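Local atomic coordinates of ORF48 (Lactococcus phage TP901-1, PDB entry 3UH8), a protein that is a structural protein of the baseplate of a lactococcal phage, with an immunoglobulin-like N-terminal domain, and probably takes part in host adhesion. Residues V20-R23 with S29-I32; A34-N39 with K43-L48; P50-M55 with L79-S84. All coordinates share one frame; numbering follows the deposited sequence. Where two conformers were deposited one is given.

Contact 1: V20-R23 with S29-I32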
loop_
_atom_site.group_PDB
_atom_site.type_symbol
_atom_site.label_atom_id
_atom_site.label_comp_id
_atom_site.label_asym_id
_atom_site.label_seq_id
_atom_site.Cartn_x
_atom_site.Cartn_y
_atom_site.Cartn_z
ATOM N N VAL A 20 1.925 -6.784 9.619
ATOM C CA VAL A 20 2.807 -7.099 8.493
ATOM C C VAL A 20 4.252 -7.012 8.977
ATOM O O VAL A 20 4.695 -5.939 9.387
ATOM C CB VAL A 20 2.539 -6.191 7.256
ATOM C CG1 VAL A 20 3.589 -6.397 6.164
ATOM C CG2 VAL A 20 1.139 -6.422 6.698
ATOM N N LYS A 21 4.977 -8.142 8.936
ATOM C CA LYS A 21 6.374 -8.215 9.362
ATOM C C LYS A 21 7.286 -8.593 8.198
ATOM O O LYS A 21 7.359 -9.763 7.813
ATOM C CB LYS A 21 6.550 -9.164 10.560
ATOM C CG LYS A 21 5.882 -8.663 11.830
ATOM C CD LYS A 21 6.081 -9.609 12.993
ATOM C CE LYS A 21 5.526 -9.026 14.268
ATOM N NZ LYS A 21 5.719 -9.943 15.418
ATOM N N LEU A 22 7.955 -7.586 7.621
ATOM C CA LEU A 22 8.859 -7.769 6.486
ATOM C C LEU A 22 10.308 -7.992 6.935
ATOM O O LEU A 22 10.652 -7.699 8.082
ATOM C CB LEU A 22 8.757 -6.586 5.496
ATOM C CG LEU A 22 7.370 -6.238 4.920
ATOM C CD1 LEU A 22 7.448 -5.022 4.020
ATOM C CD2 LEU A 22 6.771 -7.395 4.138
ATOM N N ARG A 23 11.143 -8.544 6.037
ATOM C CA ARG A 23 12.556 -8.818 6.300
ATOM C C ARG A 23 13.435 -7.922 5.450
ATOM O O ARG A 23 13.287 -7.875 4.228
ATOM C CB ARG A 23 12.892 -10.301 6.096
ATOM C CG ARG A 23 12.351 -11.196 7.205
ATOM C CD ARG A 23 12.294 -12.651 6.787
ATOM N NE ARG A 23 11.426 -12.844 5.626
ATOM C CZ ARG A 23 10.631 -13.893 5.443
ATOM N NH1 ARG A 23 10.577 -14.862 6.345
ATOM N NH2 ARG A 23 9.877 -13.974 4.355
ATOM N N SER A 29 11.295 -12.315 -2.916
ATOM C CA SER A 29 10.313 -11.236 -2.974
ATOM C C SER A 29 9.352 -11.241 -1.788
ATOM O O SER A 29 9.093 -12.279 -1.179
ATOM C CB SER A 29 9.577 -11.217 -4.312
ATOM O OG SER A 29 8.516 -12.152 -4.381
ATOM N N GLN A 30 8.885 -10.042 -1.425
ATOM C CA GLN A 30 7.987 -9.807 -0.290
ATOM C C GLN A 30 6.902 -8.855 -0.757
ATOM O O GLN A 30 7.207 -7.754 -1.215
ATOM C CB GLN A 30 8.743 -9.201 0.902
ATOM C CG GLN A 30 9.795 -10.110 1.515
ATOM C CD GLN A 30 10.505 -9.417 2.641
ATOM O OE1 GLN A 30 10.197 -9.625 3.813
ATOM N NE2 GLN A 30 11.451 -8.552 2.308
ATOM N N ALA A 31 5.640 -9.281 -0.672
ATOM C CA ALA A 31 4.542 -8.452 -1.145
ATOM C C ALA A 31 3.410 -8.256 -0.154
ATOM O O ALA A 31 3.106 -9.158 0.631
ATOM C CB ALA A 31 3.999 -9.008 -2.456
ATOM N N ILE A 32 2.791 -7.059 -0.204
ATOM C CA ILE A 32 1.642 -6.691 0.630
ATOM C C ILE A 32 0.382 -6.783 -0.246
ATOM O O ILE A 32 0.249 -6.024 -1.210
ATOM C CB ILE A 32 1.801 -5.291 1.306
ATOM C CG1 ILE A 32 2.982 -5.277 2.313
ATOM C CG2 ILE A 32 0.484 -4.848 1.988
ATOM C CD1 ILE A 32 3.414 -3.866 2.832
HETATM O O HOH W 1 10.233 -13.615 1.306
#
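Gln30 reaches across from its own strand and binds the backbone of Arg23 through both ends of its terminal amide. OE1 of Gln30 takes the N-H of Arg23, with OE1 and N 2.6 Å apart, and NE2 of Gln30 gives a hydrogen to Arg23 O at 2.7 Å. The first bond is nearly straight (163° at the hydrogen), and in each the donor lies in the plane of the accepting carbonyl, on a lone pair. The primary amide pairs with the N-H and C=O of one residue much as a neighbouring strand would, Arg23 O lying a little out of the amide plane, and the two bonds fix the rotation of this flat end. The Gln30 chain gets there by staying extended beyond CG, chi2 178°. Strands 21-23 and 30-32 run antiparallel at 153°, but their axes approach only to 8.4 Å, too far for backbone pairing; in this immunoglobulin-like all-beta domain strand 21-23 pairs instead with strand 112-122, and strand 30-38 with 2-9 and 78-82. Apolar side chains fill the gap between the two. Leu22 lays CD2 alongside the root of Gln30, 4.2 Å from its CB. In one of its two conformers Ile32 sends CG1 to CG1 of Val20 at 4.1 Å, the two chains meeting at a slant. His4 of strand 2-9 and Tyr119 touch both Val20 and Leu22, and Leu88 of helix 85-89 touches Leu22 and Gln30. At the outer end the Arg23 chain bends at chi3, its NE in a salt bridge with Asp26, and one water accepts a weak bond from Arg23 NH2 while donating to Ser29 O.

Contact 2: A34-N39 with K43-L48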
loop_
_atom_site.group_PDB
_atom_site.type_symbol
_atom_site.label_atom_id
_atom_site.label_comp_id
_atom_site.label_asym_id
_atom_site.label_seq_id
_atom_site.Cartn_x
_atom_site.Cartn_y
_atom_site.Cartn_z
ATOM N N ALA A 34 -3.390 -6.125 -0.494
ATOM C CA ALA A 34 -4.355 -5.284 0.210
ATOM C C ALA A 34 -5.753 -5.255 -0.390
ATOM O O ALA A 34 -5.906 -5.097 -1.601
ATOM C CB ALA A 34 -3.812 -3.870 0.369
ATOM N N GLN A 35 -6.774 -5.400 0.477
ATOM C CA GLN A 35 -8.189 -5.311 0.110
ATOM C C GLN A 35 -8.632 -3.873 0.432
ATOM O O GLN A 35 -8.609 -3.475 1.597
ATOM C CB GLN A 35 -9.027 -6.358 0.882
ATOM C CG GLN A 35 -10.537 -6.149 0.762
ATOM C CD GLN A 35 -11.171 -7.051 -0.256
ATOM O OE1 GLN A 35 -11.418 -8.234 0.003
ATOM N NE2 GLN A 35 -11.489 -6.505 -1.420
ATOM N N ILE A 36 -8.942 -3.069 -0.598
ATOM C CA ILE A 36 -9.391 -1.693 -0.426
ATOM C C ILE A 36 -10.868 -1.706 -0.027
ATOM O O ILE A 36 -11.684 -2.424 -0.607
ATOM C CB ILE A 36 -9.059 -0.795 -1.642
ATOM C CG1 ILE A 36 -7.591 -0.983 -2.121
ATOM C CG2 ILE A 36 -9.352 0.670 -1.367
ATOM C CD1 ILE A 36 -6.404 -0.857 -1.036
ATOM N N VAL A 37 -11.156 -0.965 1.031
ATOM C CA VAL A 37 -12.472 -0.902 1.635
ATOM C C VAL A 37 -12.945 0.538 1.847
ATOM O O VAL A 37 -12.149 1.425 2.154
ATOM C CB VAL A 37 -12.502 -1.815 2.899
ATOM C CG1 VAL A 37 -13.078 -1.126 4.129
ATOM C CG2 VAL A 37 -13.226 -3.126 2.613
ATOM N N GLU A 38 -14.244 0.761 1.631
ATOM C CA GLU A 38 -14.916 2.038 1.849
ATOM C C GLU A 38 -16.195 1.696 2.605
ATOM O O GLU A 38 -17.078 1.036 2.051
ATOM C CB GLU A 38 -15.193 2.774 0.524
ATOM C CG GLU A 38 -15.575 4.231 0.727
ATOM C CD GLU A 38 -15.324 5.143 -0.458
ATOM O OE1 GLU A 38 -14.422 6.007 -0.359
ATOM O OE2 GLU A 38 -16.045 5.014 -1.473
ATOM N N ASN A 39 -16.244 2.070 3.902
ATOM C CA ASN A 39 -17.340 1.791 4.845
ATOM C C ASN A 39 -17.548 0.282 5.115
ATOM O O ASN A 39 -18.682 -0.168 5.305
ATOM C CB ASN A 39 -18.650 2.500 4.443
ATOM C CG ASN A 39 -18.654 3.995 4.640
ATOM O OD1 ASN A 39 -18.167 4.533 5.643
ATOM N ND2 ASN A 39 -19.277 4.698 3.712
ATOM N N LYS A 43 -13.854 -1.345 -2.396
ATOM C CA LYS A 43 -13.836 -0.092 -3.142
ATOM C C LYS A 43 -13.378 -0.291 -4.572
ATOM O O LYS A 43 -12.261 -0.763 -4.821
ATOM C CB LYS A 43 -12.988 0.975 -2.424
ATOM C CG LYS A 43 -12.694 2.206 -3.281
ATOM C CD LYS A 43 -13.500 3.408 -2.860
ATOM C CE LYS A 43 -13.745 4.365 -4.001
ATOM N NZ LYS A 43 -14.201 5.694 -3.519
ATOM N N ASN A 44 -14.249 0.079 -5.512
ATOM C CA ASN A 44 -13.974 0.040 -6.937
ATOM C C ASN A 44 -13.039 1.200 -7.261
ATOM O O ASN A 44 -13.340 2.349 -6.907
ATOM C CB ASN A 44 -15.283 0.194 -7.730
ATOM C CG ASN A 44 -15.794 -1.071 -8.367
ATOM O OD1 ASN A 44 -16.191 -2.027 -7.692
ATOM N ND2 ASN A 44 -15.921 -1.048 -9.677
ATOM N N PHE A 45 -11.899 0.930 -7.899
ATOM C CA PHE A 45 -10.988 1.991 -8.304
ATOM C C PHE A 45 -10.666 1.861 -9.792
ATOM O O PHE A 45 -9.542 2.100 -10.233
ATOM C CB PHE A 45 -9.761 2.134 -7.372
ATOM C CG PHE A 45 -8.959 0.886 -7.093
ATOM C CD1 PHE A 45 -7.873 0.544 -7.891
ATOM C CD2 PHE A 45 -9.239 0.092 -5.988
ATOM C CE1 PHE A 45 -7.106 -0.592 -7.608
ATOM C CE2 PHE A 45 -8.475 -1.045 -5.710
ATOM C CZ PHE A 45 -7.415 -1.381 -6.521
ATOM N N GLU A 46 -11.717 1.510 -10.575
ATOM C CA GLU A 46 -11.684 1.336 -12.032
ATOM C C GLU A 46 -11.312 2.655 -12.686
ATOM O O GLU A 46 -11.891 3.699 -12.366
ATOM C CB GLU A 46 -13.049 0.857 -12.566
ATOM C CG GLU A 46 -13.590 -0.371 -11.856
ATOM C CD GLU A 46 -14.712 -1.139 -12.532
ATOM O OE1 GLU A 46 -15.256 -0.659 -13.555
ATOM O OE2 GLU A 46 -15.068 -2.218 -12.009
ATOM N N GLY A 47 -10.315 2.594 -13.559
ATOM C CA GLY A 47 -9.787 3.760 -14.251
ATOM C C GLY A 47 -8.770 4.528 -13.430
ATOM O O GLY A 47 -8.298 5.580 -13.866
ATOM N N LEU A 48 -8.428 4.012 -12.230
ATOM C CA LEU A 48 -7.448 4.621 -11.331
ATOM C C LEU A 48 -6.266 3.694 -11.090
ATOM O O LEU A 48 -6.425 2.471 -11.031
ATOM C CB LEU A 48 -8.071 5.061 -9.990
ATOM C CG LEU A 48 -9.193 6.112 -10.027
ATOM C CD1 LEU A 48 -9.789 6.312 -8.654
ATOM C CD2 LEU A 48 -8.700 7.445 -10.556
#
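Lys43 sets out with CG anti to its backbone N (chi1 168°) and then turns at chi2, 106°, which directs its long chain alongside the end of strand 34-38 toward Glu38; Glu38, also with CG opposite its N but extended beyond it, comes to meet the ammonium group. The contact belongs to a beta hairpin of the immunoglobulin-like fold, in which strand 30-38 turns back into the short antiparallel strand 41-42 and the chain continues as the loop 43-48. Lys43 N gives its hydrogen to Ile36 O at 3.0 Å, carrying the ladder one residue past the short strand; the donor stands well above the carbonyl plane. Further out, NZ of Lys43 forms a salt bridge with OE2 of Glu38, 2.8 Å away, arriving on the syn side and tilted from the carboxylate plane. The two chains meet at a slant short of the charges, CD of Lys43 lying 3.8 Å from CB of Glu38. Both charged ends have second partners: Glu38 OE1 is hydrogen-bonded to Thr10, and Lys43 makes a cation-pi contact with Phe112, which together tie the hairpin to chain parts on either side of it in sequence. Toward the interior Ile36 splits its branches. CG2 packs on CB of Lys43 at 3.8 Å, and CG1 goes to the Phe45 ring, which also meets the ring of Phe100 with planes at about 45°. Phe45 begins a type II beta turn closed by Leu48 N on Phe45 O; Gly47 takes the positive phi of that turn. The Phe45 side chain lies about perpendicular to that of Ile36, and its atom CE2 stands 3.7 Å from Ile36 CG1.

Contact 3: P50-M55 with L79-S84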
loop_
_atom_site.group_PDB
_atom_site.type_symbol
_atom_site.label_atom_id
_atom_site.label_comp_id
_atom_site.label_asym_id
_atom_site.label_seq_id
_atom_site.Cartn_x
_atom_site.Cartn_y
_atom_site.Cartn_z
ATOM N N PRO A 50 -3.179 2.608 -8.525
ATOM C CA PRO A 50 -2.750 2.714 -7.121
ATOM C C PRO A 50 -1.266 3.033 -6.975
ATOM O O PRO A 50 -0.443 2.572 -7.767
ATOM C CB PRO A 50 -3.103 1.349 -6.524
ATOM C CG PRO A 50 -3.242 0.425 -7.674
ATOM C CD PRO A 50 -3.295 1.199 -8.955
ATOM N N PHE A 51 -0.934 3.834 -5.958
ATOM C CA PHE A 51 0.434 4.243 -5.664
ATOM C C PHE A 51 0.791 3.973 -4.216
ATOM O O PHE A 51 0.008 4.284 -3.317
ATOM C CB PHE A 51 0.636 5.732 -5.991
ATOM C CG PHE A 51 0.868 6.024 -7.453
ATOM C CD1 PHE A 51 2.156 6.103 -7.965
ATOM C CD2 PHE A 51 -0.199 6.219 -8.318
ATOM C CE1 PHE A 51 2.371 6.372 -9.321
ATOM C CE2 PHE A 51 0.017 6.503 -9.669
ATOM C CZ PHE A 51 1.300 6.564 -10.163
ATOM N N PHE A 52 1.974 3.389 -3.991
ATOM C CA PHE A 52 2.477 3.117 -2.650
ATOM C C PHE A 52 3.218 4.364 -2.183
ATOM O O PHE A 52 4.251 4.719 -2.756
ATOM C CB PHE A 52 3.389 1.873 -2.636
ATOM C CG PHE A 52 4.103 1.634 -1.324
ATOM C CD1 PHE A 52 3.449 1.029 -0.257
ATOM C CD2 PHE A 52 5.426 2.022 -1.152
ATOM C CE1 PHE A 52 4.108 0.813 0.956
ATOM C CE2 PHE A 52 6.087 1.795 0.058
ATOM C CZ PHE A 52 5.424 1.195 1.105
ATOM N N CYS A 53 2.671 5.044 -1.168
ATOM C CA CYS A 53 3.273 6.254 -0.624
ATOM C C CYS A 53 3.841 5.982 0.765
ATOM O O CYS A 53 3.090 5.902 1.737
ATOM C CB CYS A 53 2.276 7.411 -0.619
ATOM S SG CYS A 53 1.580 7.806 -2.244
ATOM N N LEU A 54 5.167 5.777 0.836
ATOM C CA LEU A 54 5.867 5.541 2.096
ATOM C C LEU A 54 6.132 6.888 2.736
ATOM O O LEU A 54 6.635 7.806 2.071
ATOM C CB LEU A 54 7.179 4.748 1.901
ATOM C CG LEU A 54 8.107 4.602 3.131
ATOM C CD1 LEU A 54 7.529 3.653 4.183
ATOM C CD2 LEU A 54 9.483 4.158 2.720
ATOM N N MET A 55 5.816 7.047 4.018
ATOM C CA MET A 55 6.014 8.308 4.684
ATOM C C MET A 55 7.389 8.470 5.337
ATOM O O MET A 55 7.918 7.527 5.923
ATOM C CB MET A 55 4.883 8.569 5.670
ATOM C CG MET A 55 3.602 9.017 5.000
ATOM S SD MET A 55 2.263 9.351 6.153
ATOM C CE MET A 55 2.760 10.955 6.782
ATOM N N LEU A 79 -5.123 -5.157 -4.463
ATOM C CA LEU A 79 -3.823 -4.784 -5.011
ATOM C C LEU A 79 -2.700 -5.624 -4.409
ATOM O O LEU A 79 -2.816 -6.106 -3.278
ATOM C CB LEU A 79 -3.539 -3.267 -4.877
ATOM C CG LEU A 79 -3.424 -2.649 -3.472
ATOM C CD1 LEU A 79 -2.011 -2.772 -2.925
ATOM C CD2 LEU A 79 -3.795 -1.187 -3.508
ATOM N N LYS A 80 -1.604 -5.766 -5.158
ATOM C CA LYS A 80 -0.419 -6.487 -4.724
ATOM C C LYS A 80 0.789 -5.576 -4.925
ATOM O O LYS A 80 1.135 -5.258 -6.064
ATOM C CB LYS A 80 -0.272 -7.815 -5.493
ATOM C CG LYS A 80 0.911 -8.667 -5.049
ATOM C CD LYS A 80 1.027 -9.928 -5.881
ATOM C CE LYS A 80 2.257 -10.719 -5.525
ATOM N NZ LYS A 80 2.297 -12.019 -6.239
ATOM N N TYR A 81 1.395 -5.120 -3.818
ATOM C CA TYR A 81 2.579 -4.263 -3.870
ATOM C C TYR A 81 3.814 -5.054 -3.437
ATOM O O TYR A 81 3.832 -5.584 -2.331
ATOM C CB TYR A 81 2.403 -2.977 -3.017
ATOM C CG TYR A 81 3.716 -2.279 -2.720
ATOM C CD1 TYR A 81 4.392 -1.567 -3.704
ATOM C CD2 TYR A 81 4.316 -2.392 -1.466
ATOM C CE1 TYR A 81 5.627 -0.973 -3.451
ATOM C CE2 TYR A 81 5.550 -1.797 -1.199
ATOM C CZ TYR A 81 6.206 -1.099 -2.198
ATOM O OH TYR A 81 7.419 -0.515 -1.933
ATOM N N VAL A 82 4.846 -5.097 -4.292
ATOM C CA VAL A 82 6.107 -5.784 -3.988
ATOM C C VAL A 82 7.009 -4.792 -3.252
ATOM O O VAL A 82 7.327 -3.734 -3.803
ATOM C CB VAL A 82 6.778 -6.393 -5.253
ATOM C CG1 VAL A 82 8.128 -7.034 -4.919
ATOM C CG2 VAL A 82 5.859 -7.409 -5.928
ATOM N N ALA A 83 7.383 -5.117 -1.996
ATOM C CA ALA A 83 8.232 -4.267 -1.157
ATOM C C ALA A 83 9.567 -3.976 -1.830
ATOM O O ALA A 83 10.331 -4.896 -2.133
ATOM C CB ALA A 83 8.445 -4.900 0.213
ATOM N N SER A 84 9.802 -2.688 -2.121
ATOM C CA SER A 84 11.026 -2.189 -2.746
ATOM C C SER A 84 12.131 -2.139 -1.693
ATOM O O SER A 84 11.851 -2.315 -0.505
ATOM C CB SER A 84 10.791 -0.788 -3.306
ATOM O OG SER A 84 10.468 0.136 -2.277
#
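Two strands of the immunoglobulin-like domain, 49-54 and 78-82, face each other here without being paired as neighbours, and an offset stack of Phe52 on Tyr81 bridges them near the centre of the chain. The ring centroids are 3.9 Å apart and the planes only 10° from parallel. The rings are shifted so that CG of Phe52 lies over the middle of the Tyr81 ring, while CE2 of Tyr81 lies over the middle of the Phe52 ring. CB of Phe52 adds a CH-pi contact on the same face of Tyr81, 3.9 Å from the centroid and 20° off its normal. Both side chains leave their strands with CG anti to the backbone N, each swinging its ring into the gap from its own side. The phenol oxygen comes nearest to CD2 and CE2 of Phe52, OH of Tyr81 being 3.3 Å from each. That oxygen is buried but well satisfied: Ser84 N donates to Tyr81 OH at 3.2 Å in a nearly straight bond (166°), and Glu67 OE1 is a further hydrogen-bond partner. The chain after Tyr81 turns so that Ser84 N reaches the hydroxyl, and the backbone N of Ala83 lies over the ring face turned from Phe52, toward its rim. Two residues earlier on both strands, CB of Pro50 touches CD2 of Leu79 at 4.0 Å. Ser84, its OG capping Ala87 N and bonded to Glu67, opens helix 85-89, whose Ala87 touches both rings; Tyr119 of strand 112-122 touches Phe52, and Phe98 and Phe100 of strand 92-103 lie against Leu79 and Pro50, respectively, while strand 65-73 joins the two strands as their common neighbour.

How the contacts relate
The contacts follow one another along the chain, each closing before the next opens. Contacts 1 and 2 share strand 30-38, at sites about 21 Å apart between centres and on opposite sides of the middle of the chain. Contact 3, its centre about 11 Å from that of contact 1 and 15 Å from that of contact 2, uses the neighbouring strand 78-82, and probable backbone hydrogen bonds stitch it to both: Ile32 N to Tyr81 O, Gln30 O to Ala83 N, and Ala34 N to Leu79 O. Side chains continue the link, with Ile36 against Leu79 and Phe45 against Pro50. Each contact thus has one segment on this strand pair, which links the hairpin end at contact 2 with contact 3 near the chain's centre and with contact 1 beyond.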